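Local coordinates for exopolysaccharide biosynthesis protein (Pantoea stewartii subsp. stewartii DC283, PDB 6TGF), which probably modifies the exopolysaccharide of biofilms as a glycan hydrolase built on a trimeric, bacteriophage tailspike-like parallel beta-helix fold, at residues W559-F564 with T627-R632; A604-S607 with S611-V614; L71-A76 with L122-S127; I87-R92 with Q103-N108. One frame throughout, in Å; residues are numbered along the deposited sequence.

Contact 1. Residues W559-F564 with T627-R632; sequences WEIEVF and TQVFIR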
loop_
_atom_site.group_PDB
_atom_site.type_symbol
_atom_site.label_atom_id
_atom_site.label_comp_id
_atom_site.label_asym_id
_atom_site.label_seq_id
_atom_site.Cartn_x
_atom_site.Cartn_y
_atom_site.Cartn_z
ATOM N N TRP B 559 -10.567 18.713 -38.081
ATOM C CA TRP B 559 -11.320 17.556 -37.528
ATOM C C TRP B 559 -11.795 16.672 -38.686
ATOM O O TRP B 559 -12.204 17.233 -39.723
ATOM C CB TRP B 559 -12.518 18.019 -36.687
ATOM C CG TRP B 559 -12.174 18.847 -35.489
ATOM C CD1 TRP B 559 -12.007 20.200 -35.444
ATOM C CD2 TRP B 559 -11.990 18.378 -34.142
ATOM N NE1 TRP B 559 -11.717 20.604 -34.169
ATOM C CE2 TRP B 559 -11.698 19.509 -33.347
ATOM C CE3 TRP B 559 -12.032 17.120 -33.530
ATOM C CZ2 TRP B 559 -11.452 19.413 -31.978
ATOM C CZ3 TRP B 559 -11.786 17.026 -32.179
ATOM C CH2 TRP B 559 -11.502 18.159 -31.415
ATOM N N GLU B 560 -11.747 15.348 -38.510
ATOM C CA GLU B 560 -12.409 14.361 -39.403
ATOM C C GLU B 560 -13.280 13.437 -38.546
ATOM O O GLU B 560 -12.712 12.605 -37.816
ATOM C CB GLU B 560 -11.384 13.561 -40.210
ATOM C CG GLU B 560 -12.014 12.585 -41.189
ATOM C CD GLU B 560 -11.023 11.757 -41.987
ATOM O OE1 GLU B 560 -10.805 12.079 -43.170
ATOM O OE2 GLU B 560 -10.476 10.789 -41.426
ATOM N N ILE B 561 -14.604 13.599 -38.629
ATOM C CA ILE B 561 -15.611 12.724 -37.958
ATOM C C ILE B 561 -15.981 11.594 -38.923
ATOM O O ILE B 561 -16.676 11.873 -39.923
ATOM C CB ILE B 561 -16.852 13.529 -37.522
ATOM C CG1 ILE B 561 -16.501 14.594 -36.481
ATOM C CG2 ILE B 561 -17.952 12.600 -37.026
ATOM C CD1 ILE B 561 -17.541 15.683 -36.348
ATOM N N GLU B 562 -15.521 10.374 -38.631
ATOM C CA GLU B 562 -15.890 9.139 -39.369
ATOM C C GLU B 562 -17.175 8.572 -38.758
ATOM O O GLU B 562 -17.131 8.146 -37.588
ATOM C CB GLU B 562 -14.756 8.114 -39.302
ATOM C CG GLU B 562 -15.092 6.789 -39.961
ATOM C CD GLU B 562 -14.029 5.717 -39.799
ATOM O OE1 GLU B 562 -14.266 4.583 -40.251
ATOM O OE2 GLU B 562 -12.971 6.016 -39.213
ATOM N N VAL B 563 -18.273 8.585 -39.519
ATOM C CA VAL B 563 -19.535 7.861 -39.184
ATOM C C VAL B 563 -19.415 6.449 -39.762
ATOM O O VAL B 563 -19.802 6.249 -40.931
ATOM C CB VAL B 563 -20.786 8.595 -39.709
ATOM C CG1 VAL B 563 -22.070 7.864 -39.342
ATOM C CG2 VAL B 563 -20.839 10.034 -39.220
ATOM N N PHE B 564 -18.864 5.520 -38.976
ATOM C CA PHE B 564 -18.649 4.101 -39.362
ATOM C C PHE B 564 -19.963 3.331 -39.211
ATOM O O PHE B 564 -20.684 3.572 -38.227
ATOM C CB PHE B 564 -17.537 3.470 -38.522
ATOM C CG PHE B 564 -17.289 2.016 -38.829
ATOM C CD1 PHE B 564 -16.685 1.642 -40.019
ATOM C CD2 PHE B 564 -17.676 1.023 -37.942
ATOM C CE1 PHE B 564 -16.464 0.305 -40.312
ATOM C CE2 PHE B 564 -17.452 -0.314 -38.237
ATOM C CZ PHE B 564 -16.848 -0.670 -39.422
ATOM N N THR B 627 -17.869 24.923 -33.230
ATOM C CA THR B 627 -18.568 24.399 -34.436
ATOM C C THR B 627 -19.479 23.231 -34.035
ATOM O O THR B 627 -18.937 22.176 -33.652
ATOM C CB THR B 627 -17.569 23.937 -35.507
ATOM O OG1 THR B 627 -16.587 24.957 -35.691
ATOM C CG2 THR B 627 -18.232 23.621 -36.830
ATOM N N GLN B 628 -20.803 23.412 -34.119
ATOM C CA GLN B 628 -21.804 22.321 -33.959
ATOM C C GLN B 628 -21.974 21.606 -35.304
ATOM O O GLN B 628 -22.145 22.306 -36.319
ATOM C CB GLN B 628 -23.153 22.855 -33.475
ATOM C CG GLN B 628 -23.128 23.385 -32.049
ATOM C CD GLN B 628 -22.937 24.881 -32.001
ATOM O OE1 GLN B 628 -23.774 25.647 -32.471
ATOM N NE2 GLN B 628 -21.829 25.308 -31.417
ATOM N N VAL B 629 -21.927 20.270 -35.299
ATOM C CA VAL B 629 -22.075 19.408 -36.511
ATOM C C VAL B 629 -23.364 18.591 -36.373
ATOM O O VAL B 629 -23.514 17.895 -35.351
ATOM C CB VAL B 629 -20.845 18.500 -36.712
ATOM C CG1 VAL B 629 -21.000 17.583 -37.918
ATOM C CG2 VAL B 629 -19.563 19.310 -36.825
ATOM N N PHE B 630 -24.253 18.692 -37.366
ATOM C CA PHE B 630 -25.506 17.902 -37.493
ATOM C C PHE B 630 -25.368 16.941 -38.680
ATOM O O PHE B 630 -24.734 17.319 -39.685
ATOM C CB PHE B 630 -26.714 18.822 -37.681
ATOM C CG PHE B 630 -27.025 19.719 -36.509
ATOM C CD1 PHE B 630 -26.261 20.847 -36.257
ATOM C CD2 PHE B 630 -28.094 19.445 -35.669
ATOM C CE1 PHE B 630 -26.550 21.676 -35.182
ATOM C CE2 PHE B 630 -28.385 20.277 -34.597
ATOM C CZ PHE B 630 -27.612 21.389 -34.355
ATOM N N ILE B 631 -25.935 15.737 -38.559
ATOM C CA ILE B 631 -25.992 14.723 -39.655
ATOM C C ILE B 631 -27.437 14.230 -39.797
ATOM O O ILE B 631 -28.085 13.974 -38.763
ATOM C CB ILE B 631 -24.998 13.565 -39.416
ATOM C CG1 ILE B 631 -25.285 12.782 -38.131
ATOM C CG2 ILE B 631 -23.566 14.078 -39.440
ATOM C CD1 ILE B 631 -24.748 11.368 -38.149
ATOM N N ARG B 632 -27.922 14.135 -41.038
ATOM C CA ARG B 632 -29.224 13.507 -41.381
ATOM C C ARG B 632 -28.989 12.001 -41.517
ATOM O O ARG B 632 -28.629 11.547 -42.622
ATOM C CB ARG B 632 -29.809 14.121 -42.658
ATOM C CG ARG B 632 -31.249 13.713 -42.934
ATOM C CD ARG B 632 -31.966 14.668 -43.869
ATOM N NE ARG B 632 -33.399 14.688 -43.600
ATOM C CZ ARG B 632 -34.339 14.108 -44.344
ATOM N NH1 ARG B 632 -34.024 13.447 -45.446
ATOM N NH2 ARG B 632 -35.608 14.195 -43.981
#
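Ile561 and Val563 face Val629 and Ile631 across the core of a beta-sandwich, in which strands 558-564 and 626-633 belong to two different antiparallel sheets. The backbones run 9.4 Å apart at Ile561 CA and Val629 CA, too far for interstrand hydrogen bonds, so side chains alone bridge the gap. Followed along 559-564, the strand alternates its allegiance. Trp559 turns inward, and its NE1 is hydrogen-bonded to Ser552 OG. Glu560 then points to the other side of the sheet, where OE2 forms a salt bridge with Arg590 of a neighbouring subunit. Ile561 comes back to the core: CG1 lies anti to its own carbonyl carbon (chi1 -63°), and an extended second torsion carries CD1 on towards Val629, where it ends 4.2 Å from Val629 CG2, the two side chains meeting tip to tip. Glu562 again turns outward and makes two salt bridges, OE1 with Arg590 of its own chain and OE2 with Lys645 of another subunit. Inward-facing residues thus build the sandwich, while outward-facing ones help to join the trimer. Val563 completes the inward set beside Val614, its CG2 4.3 Å from CD1 of Ile631.

Contact 2. Residues A604-S607 with S611-V614; sequences ASWS and SSPV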
loop_
_atom_site.group_PDB
_atom_site.type_symbol
_atom_site.label_atom_id
_atom_site.label_comp_id
_atom_site.label_asym_id
_atom_site.label_seq_id
_atom_site.Cartn_x
_atom_site.Cartn_y
_atom_site.Cartn_z
ATOM N N ALA B 604 -17.051 23.123 -43.508
ATOM C CA ALA B 604 -17.122 21.644 -43.530
ATOM C C ALA B 604 -17.238 21.133 -44.971
ATOM O O ALA B 604 -17.395 21.956 -45.890
ATOM C CB ALA B 604 -18.278 21.174 -42.681
ATOM N N SER B 605 -17.146 19.811 -45.132
ATOM C CA SER B 605 -17.249 19.057 -46.408
ATOM C C SER B 605 -17.182 17.563 -46.080
ATOM O O SER B 605 -16.362 17.200 -45.212
ATOM C CB SER B 605 -16.165 19.465 -47.375
ATOM O OG SER B 605 -16.095 18.568 -48.474
ATOM N N TRP B 606 -18.017 16.735 -46.717
ATOM C CA TRP B 606 -18.168 15.302 -46.345
ATOM C C TRP B 606 -18.268 14.405 -47.585
ATOM O O TRP B 606 -18.922 14.805 -48.567
ATOM C CB TRP B 606 -19.363 15.118 -45.399
ATOM C CG TRP B 606 -20.711 15.246 -46.042
ATOM C CD1 TRP B 606 -21.367 16.399 -46.362
ATOM C CD2 TRP B 606 -21.588 14.169 -46.416
ATOM N NE1 TRP B 606 -22.586 16.114 -46.916
ATOM C CE2 TRP B 606 -22.750 14.754 -46.961
ATOM C CE3 TRP B 606 -21.505 12.772 -46.347
ATOM C CZ2 TRP B 606 -23.814 13.989 -47.437
ATOM C CZ3 TRP B 606 -22.556 12.017 -46.818
ATOM C CH2 TRP B 606 -23.695 12.619 -47.355
ATOM N N SER B 607 -17.624 13.236 -47.511
ATOM C CA SER B 607 -17.657 12.134 -48.507
ATOM C C SER B 607 -18.310 10.903 -47.868
ATOM O O SER B 607 -18.612 10.961 -46.661
ATOM C CB SER B 607 -16.268 11.826 -49.002
ATOM O OG SER B 607 -15.367 11.668 -47.916
ATOM N N SER B 611 -22.875 1.730 -48.705
ATOM C CA SER B 611 -24.261 2.117 -48.334
ATOM C C SER B 611 -24.210 3.148 -47.200
ATOM O O SER B 611 -24.336 2.752 -46.027
ATOM C CB SER B 611 -25.075 0.900 -47.966
ATOM O OG SER B 611 -26.417 1.253 -47.668
ATOM N N SER B 612 -24.028 4.426 -47.551
ATOM C CA SER B 612 -23.770 5.557 -46.617
ATOM C C SER B 612 -24.796 5.566 -45.486
ATOM O O SER B 612 -25.988 5.402 -45.732
ATOM C CB SER B 612 -23.771 6.872 -47.350
ATOM O OG SER B 612 -23.472 7.942 -46.466
ATOM N N PRO B 613 -24.366 5.756 -44.217
ATOM C CA PRO B 613 -25.300 5.960 -43.109
ATOM C C PRO B 613 -25.834 7.400 -43.023
ATOM O O PRO B 613 -26.765 7.619 -42.269
ATOM C CB PRO B 613 -24.446 5.618 -41.879
ATOM C CG PRO B 613 -23.042 6.023 -42.281
ATOM C CD PRO B 613 -22.963 5.762 -43.771
ATOM N N VAL B 614 -25.249 8.329 -43.792
ATOM C CA VAL B 614 -25.563 9.790 -43.764
ATOM C C VAL B 614 -26.045 10.226 -45.155
ATOM O O VAL B 614 -25.428 9.809 -46.153
ATOM C CB VAL B 614 -24.336 10.605 -43.307
ATOM C CG1 VAL B 614 -24.569 12.107 -43.396
ATOM C CG2 VAL B 614 -23.902 10.217 -41.901
#
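Trp606 lies on a regular beta-strand, whereas the chain from Ser612 to Val614 bends at Pro613 and straightens again only at Val614. From this bend Val614 is presented to the indole of Trp606. Its CG1 methyl stands over one face of the six-membered ring, 4.2 Å from the centroid and 19° off the normal, a CH-pi contact displaced towards the rim that carries CZ3 and CH2. The same rim reaches the backbone of Val614, with CH2 of Trp606 3.5 Å from Val614 O. The indole can lie here because CG of Trp606 is tucked between its backbone N and carbonyl carbon (chi1 73°), which sends the indole out across the strand, and the second torsion then turns its six-membered half towards the loop. The arrangement is that of a beta-arch: the chain leaves strand 602-610, at the edge of one sheet of the beta-sandwich, and enters strand 614-620 in the facing sheet. Val614 also packs on Val563, deeper between the sheets, and Asn684 of a neighbouring subunit packs on Trp606. Ser612 approaches the indole differently, with OG near the ring plane at its edge, 4.2 Å from CZ3 of Trp606. That hydroxyl ties the bend together, for OG of Ser612 donates to Val614 O over 2.7 Å, in the carbonyl plane and on a lone pair.

Contact 3. Residues L71-A76 with L122-S127; sequences LWIGRA and LIANPS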
loop_
_atom_site.group_PDB
_atom_site.type_symbol
_atom_site.label_atom_id
_atom_site.label_comp_id
_atom_site.label_asym_id
_atom_site.label_seq_id
_atom_site.Cartn_x
_atom_site.Cartn_y
_atom_site.Cartn_z
ATOM N N LEU B 71 30.161 -10.934 61.608
ATOM C CA LEU B 71 30.551 -11.363 60.236
ATOM C C LEU B 71 31.707 -12.368 60.328
ATOM O O LEU B 71 32.679 -12.091 61.060
ATOM C CB LEU B 71 30.943 -10.125 59.422
ATOM C CG LEU B 71 31.437 -10.383 57.997
ATOM C CD1 LEU B 71 30.344 -11.002 57.138
ATOM C CD2 LEU B 71 31.945 -9.098 57.362
ATOM N N TRP B 72 31.588 -13.490 59.610
ATOM C CA TRP B 72 32.620 -14.556 59.485
ATOM C C TRP B 72 33.071 -14.655 58.025
ATOM O O TRP B 72 32.195 -14.675 57.142
ATOM C CB TRP B 72 32.073 -15.904 59.972
ATOM C CG TRP B 72 31.989 -16.069 61.458
ATOM C CD1 TRP B 72 32.965 -16.531 62.292
ATOM C CD2 TRP B 72 30.842 -15.816 62.288
ATOM N NE1 TRP B 72 32.510 -16.573 63.582
ATOM C CE2 TRP B 72 31.210 -16.142 63.611
ATOM C CE3 TRP B 72 29.548 -15.342 62.045
ATOM C CZ2 TRP B 72 30.332 -16.000 64.684
ATOM C CZ3 TRP B 72 28.678 -15.208 63.106
ATOM C CH2 TRP B 72 29.067 -15.532 64.406
ATOM N N ILE B 73 34.385 -14.716 57.793
ATOM C CA ILE B 73 35.012 -15.027 56.473
ATOM C C ILE B 73 35.799 -16.331 56.643
ATOM O O ILE B 73 36.843 -16.303 57.321
ATOM C CB ILE B 73 35.914 -13.873 55.985
ATOM C CG1 ILE B 73 35.281 -12.496 56.208
ATOM C CG2 ILE B 73 36.315 -14.083 54.532
ATOM C CD1 ILE B 73 34.017 -12.252 55.416
ATOM N N GLY B 74 35.302 -17.429 56.066
ATOM C CA GLY B 74 35.863 -18.783 56.242
ATOM C C GLY B 74 36.332 -19.389 54.931
ATOM O O GLY B 74 36.113 -18.764 53.875
ATOM N N ARG B 75 36.953 -20.571 55.002
ATOM C CA ARG B 75 37.465 -21.326 53.829
ATOM C C ARG B 75 36.291 -21.706 52.922
ATOM O O ARG B 75 35.231 -22.088 53.458
ATOM C CB ARG B 75 38.200 -22.594 54.272
ATOM C CG ARG B 75 38.972 -23.280 53.152
ATOM C CD ARG B 75 39.408 -24.693 53.485
ATOM N NE ARG B 75 39.328 -24.981 54.909
ATOM C CZ ARG B 75 38.413 -25.754 55.489
ATOM N NH1 ARG B 75 37.474 -26.352 54.774
ATOM N NH2 ARG B 75 38.449 -25.929 56.796
ATOM N N ALA B 76 36.488 -21.615 51.604
ATOM C CA ALA B 76 35.501 -22.013 50.573
ATOM C C ALA B 76 35.144 -23.493 50.761
ATOM O O ALA B 76 36.072 -24.327 50.764
ATOM C CB ALA B 76 36.055 -21.741 49.196
ATOM N N LEU B 122 38.302 -4.673 53.670
ATOM C CA LEU B 122 38.614 -6.025 54.204
ATOM C C LEU B 122 39.229 -6.854 53.073
ATOM O O LEU B 122 38.492 -7.186 52.124
ATOM C CB LEU B 122 37.334 -6.675 54.740
ATOM C CG LEU B 122 36.698 -5.995 55.953
ATOM C CD1 LEU B 122 35.415 -6.705 56.359
ATOM C CD2 LEU B 122 37.664 -5.942 57.127
ATOM N N ILE B 123 40.533 -7.139 53.158
ATOM C CA ILE B 123 41.273 -7.997 52.184
ATOM C C ILE B 123 41.265 -9.441 52.700
ATOM O O ILE B 123 41.532 -9.647 53.902
ATOM C CB ILE B 123 42.706 -7.474 51.938
ATOM C CG1 ILE B 123 42.701 -6.128 51.207
ATOM C CG2 ILE B 123 43.548 -8.501 51.195
ATOM C CD1 ILE B 123 42.896 -4.937 52.106
ATOM N N ALA B 124 40.966 -10.394 51.811
ATOM C CA ALA B 124 40.987 -11.854 52.068
ATOM C C ALA B 124 40.983 -12.602 50.731
ATOM O O ALA B 124 40.979 -11.935 49.676
ATOM C CB ALA B 124 39.808 -12.244 52.926
ATOM N N ASN B 125 40.994 -13.937 50.780
ATOM C CA ASN B 125 40.915 -14.824 49.589
ATOM C C ASN B 125 39.592 -14.555 48.877
ATOM O O ASN B 125 38.539 -14.626 49.506
ATOM C CB ASN B 125 41.051 -16.298 49.984
ATOM C CG ASN B 125 41.315 -17.219 48.812
ATOM O OD1 ASN B 125 40.850 -16.978 47.700
ATOM N ND2 ASN B 125 42.050 -18.292 49.057
ATOM N N PRO B 126 39.589 -14.221 47.563
ATOM C CA PRO B 126 38.340 -14.054 46.817
ATOM C C PRO B 126 37.466 -15.317 46.894
ATOM O O PRO B 126 36.255 -15.189 46.908
ATOM C CB PRO B 126 38.784 -13.761 45.374
ATOM C CG PRO B 126 40.238 -14.189 45.320
ATOM C CD PRO B 126 40.769 -13.973 46.721
ATOM N N SER B 127 38.102 -16.491 46.941
ATOM C CA SER B 127 37.458 -17.795 47.248
ATOM C C SER B 127 37.336 -17.935 48.769
ATOM O O SER B 127 38.370 -18.168 49.424
ATOM C CB SER B 127 38.229 -18.941 46.640
ATOM O OG SER B 127 37.491 -20.150 46.732
HETATM O O HOH W 1 39.009 -20.322 50.909
#
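The interior of the head-binding domain, a region named after its counterpart in phage tailspikes, is where Leu71 and Ile73 meet Leu122 and Ala124. Strands 69-74 and 121-124 come from two antiparallel sheets stacked face to face as a beta-sandwich, and the end-to-end directions of the two segments differ by 26°. Along the strands the contact is purely apolar. Leu71 extends CD2 to within 4.3 Å of Leu122 CD1, branch against branch, and Leu51 from strand 48-51 packs on both leucines. One step along, CG2 of Ile73 lies 4.3 Å from CB of Ala124. The small alanine allows the backbones to stand closer here, with Ile73 CA 8.1 Å from Ala124 CA, and farther on the chains converge until Ala76 CA and Ser127 CA are 5.7 Å apart. Beyond the strands the chemistry changes. Asn125 opens an Asx turn, its OD1 accepting from Ser127 N from a position in which the donor sits 39° out of the amide carbonyl plane, and this bond helps to set the course of the loop as it returns towards Ala76. Ser127 holds OG anti to its backbone N (chi1 -170°), beside the CB methyl of Ala76. The polar backbone at this partly exposed end is joined through solvent: a single water accepts from Ala76 N at 2.9 Å and donates to Ser127 O at 2.7 Å.

Contact 4. Residues I87-R92 with Q103-N108; sequences IPVFLR and QPITLN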
loop_
_atom_site.group_PDB
_atom_site.type_symbol
_atom_site.label_atom_id
_atom_site.label_comp_id
_atom_site.label_asym_id
_atom_site.label_seq_id
_atom_site.Cartn_x
_atom_site.Cartn_y
_atom_site.Cartn_z
ATOM N N ILE B 87 39.427 -18.018 57.880
ATOM C CA ILE B 87 40.667 -17.687 57.111
ATOM C C ILE B 87 41.109 -16.275 57.493
ATOM O O ILE B 87 40.302 -15.486 57.979
ATOM C CB ILE B 87 40.449 -17.844 55.589
ATOM C CG1 ILE B 87 39.413 -16.863 55.032
ATOM C CG2 ILE B 87 40.100 -19.285 55.252
ATOM C CD1 ILE B 87 39.503 -16.662 53.535
ATOM N N PRO B 88 42.400 -15.913 57.301
ATOM C CA PRO B 88 42.881 -14.582 57.670
ATOM C C PRO B 88 42.193 -13.467 56.866
ATOM O O PRO B 88 42.104 -13.581 55.654
ATOM C CB PRO B 88 44.392 -14.623 57.386
ATOM C CG PRO B 88 44.579 -15.784 56.430
ATOM C CD PRO B 88 43.467 -16.761 56.745
ATOM N N VAL B 89 41.704 -12.443 57.574
ATOM C CA VAL B 89 41.105 -11.198 57.006
ATOM C C VAL B 89 41.936 -10.013 57.504
ATOM O O VAL B 89 42.222 -9.967 58.716
ATOM C CB VAL B 89 39.625 -11.044 57.408
ATOM C CG1 VAL B 89 38.962 -9.869 56.704
ATOM C CG2 VAL B 89 38.835 -12.316 57.161
ATOM N N PHE B 90 42.305 -9.100 56.602
ATOM C CA PHE B 90 43.137 -7.904 56.894
ATOM C C PHE B 90 42.306 -6.638 56.658
ATOM O O PHE B 90 41.737 -6.487 55.560
ATOM C CB PHE B 90 44.408 -7.926 56.042
ATOM C CG PHE B 90 45.120 -9.254 56.046
ATOM C CD1 PHE B 90 45.932 -9.623 57.106
ATOM C CD2 PHE B 90 44.961 -10.147 54.999
ATOM C CE1 PHE B 90 46.577 -10.850 57.113
ATOM C CE2 PHE B 90 45.607 -11.372 55.007
ATOM C CZ PHE B 90 46.414 -11.722 56.063
ATOM N N LEU B 91 42.230 -5.773 57.674
ATOM C CA LEU B 91 41.593 -4.433 57.588
ATOM C C LEU B 91 42.634 -3.432 57.081
ATOM O O LEU B 91 43.650 -3.238 57.776
ATOM C CB LEU B 91 41.057 -4.019 58.964
ATOM C CG LEU B 91 40.483 -2.604 59.051
ATOM C CD1 LEU B 91 39.249 -2.452 58.177
ATOM C CD2 LEU B 91 40.161 -2.234 60.488
ATOM N N ARG B 92 42.387 -2.840 55.909
ATOM C CA ARG B 92 43.185 -1.719 55.343
ATOM C C ARG B 92 42.582 -0.397 55.830
ATOM O O ARG B 92 41.350 -0.250 55.731
ATOM C CB ARG B 92 43.197 -1.793 53.814
ATOM C CG ARG B 92 43.922 -0.639 53.139
ATOM C CD ARG B 92 43.846 -0.753 51.630
ATOM N NE ARG B 92 42.584 -0.250 51.103
ATOM C CZ ARG B 92 42.125 -0.485 49.877
ATOM N NH1 ARG B 92 42.820 -1.233 49.035
ATOM N NH2 ARG B 92 40.967 0.025 49.496
ATOM N N GLN B 103 38.291 -12.546 64.165
ATOM C CA GLN B 103 36.897 -12.936 63.828
ATOM C C GLN B 103 36.236 -13.530 65.071
ATOM O O GLN B 103 36.921 -14.070 65.936
ATOM C CB GLN B 103 36.900 -13.916 62.656
ATOM C CG GLN B 103 37.573 -13.360 61.410
ATOM C CD GLN B 103 37.247 -14.169 60.180
ATOM O OE1 GLN B 103 36.085 -14.435 59.880
ATOM N NE2 GLN B 103 38.277 -14.567 59.452
ATOM N N PRO B 104 34.892 -13.451 65.211
ATOM C CA PRO B 104 34.027 -12.819 64.215
ATOM C C PRO B 104 34.144 -11.288 64.196
ATOM O O PRO B 104 34.457 -10.716 65.222
ATOM C CB PRO B 104 32.616 -13.221 64.661
ATOM C CG PRO B 104 32.741 -13.410 66.155
ATOM C CD PRO B 104 34.134 -13.967 66.362
ATOM N N ILE B 105 33.888 -10.680 63.035
ATOM C CA ILE B 105 33.934 -9.201 62.827
ATOM C C ILE B 105 32.602 -8.611 63.301
ATOM O O ILE B 105 31.558 -8.978 62.729
ATOM C CB ILE B 105 34.235 -8.847 61.357
ATOM C CG1 ILE B 105 35.501 -9.552 60.860
ATOM C CG2 ILE B 105 34.312 -7.336 61.170
ATOM C CD1 ILE B 105 35.828 -9.299 59.408
ATOM N N THR B 106 32.649 -7.738 64.311
ATOM C CA THR B 106 31.471 -7.049 64.902
ATOM C C THR B 106 30.973 -5.979 63.924
ATOM O O THR B 106 31.788 -5.126 63.527
ATOM C CB THR B 106 31.821 -6.439 66.265
ATOM O OG1 THR B 106 32.305 -7.489 67.103
ATOM C CG2 THR B 106 30.649 -5.759 66.933
ATOM N N LEU B 107 29.688 -6.031 63.558
ATOM C CA LEU B 107 29.021 -5.038 62.674
ATOM C C LEU B 107 27.985 -4.249 63.483
ATOM O O LEU B 107 27.149 -4.883 64.153
ATOM C CB LEU B 107 28.356 -5.760 61.498
ATOM C CG LEU B 107 29.272 -6.611 60.616
ATOM C CD1 LEU B 107 28.527 -7.073 59.374
ATOM C CD2 LEU B 107 30.533 -5.858 60.219
ATOM N N ASN B 108 28.061 -2.918 63.413
ATOM C CA ASN B 108 27.114 -1.957 64.042
ATOM C C ASN B 108 27.345 -0.583 63.401
ATOM O O ASN B 108 28.398 -0.417 62.754
ATOM C CB ASN B 108 27.256 -1.933 65.568
ATOM C CG ASN B 108 28.660 -1.623 66.042
ATOM O OD1 ASN B 108 29.297 -0.694 65.555
ATOM N ND2 ASN B 108 29.143 -2.390 67.006
#
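Val89 receives both Gln103 and Ile105 in a corner of the head-binding beta-sandwich, where strand 89-92 of one antiparallel sheet looks across to strand 105-107 at the edge of the other. The apolar share belongs to the two branches of Val89. CG1, anti to the backbone N (chi1 -173°), is directed to CD1 of Ile105 at 4.2 Å, and the two side chains meet at a slant. Ile105 also leans on Leu122, so this pairing continues the hydrophobic interior, while Val89 packs on Ile73 as well. The other branch, CG2, lies against the amide end of Gln103. Here the side chains cross at about a right angle, Gln103 running extended beyond CG past the valine.

The polar share is carried by the same glutamine. Its OE1 accepts a hydrogen bond from Ile73 N, so the side chain provides the acceptor for a backbone N-H of strand 69-74; the peptide bond that follows, before Pro104, is cis. This hydrogen bond also helps to fix the rotation of the amide, turning its other end to segment 87-92, where NE2 lies by Ile87. Held in this way, the amide of Gln103 rests beside the valine, its CD 3.9 Å from CG2 of Val89.

The four contacts form two pairs at opposite ends of an elongated chain, with the centres of contacts 1 and 3 about 111 Å apart. Each pair explores one beta-sandwich. Contacts 1 and 2 share the C-terminal one: contact 1 is its buried aliphatic middle, contact 2 the aromatic closure at an edge, and both reach a second subunit. Contacts 3 and 4 share the head-binding sandwich, where no other chain of the assembly touches them. Strands 69-74 and 105-107 are sheet neighbours, as are 121-124 and 89-92, so both contacts span the same two sheets. Aliphatic pairs recur inside; water, amide and hydroxyl groups enter towards the partly exposed margins.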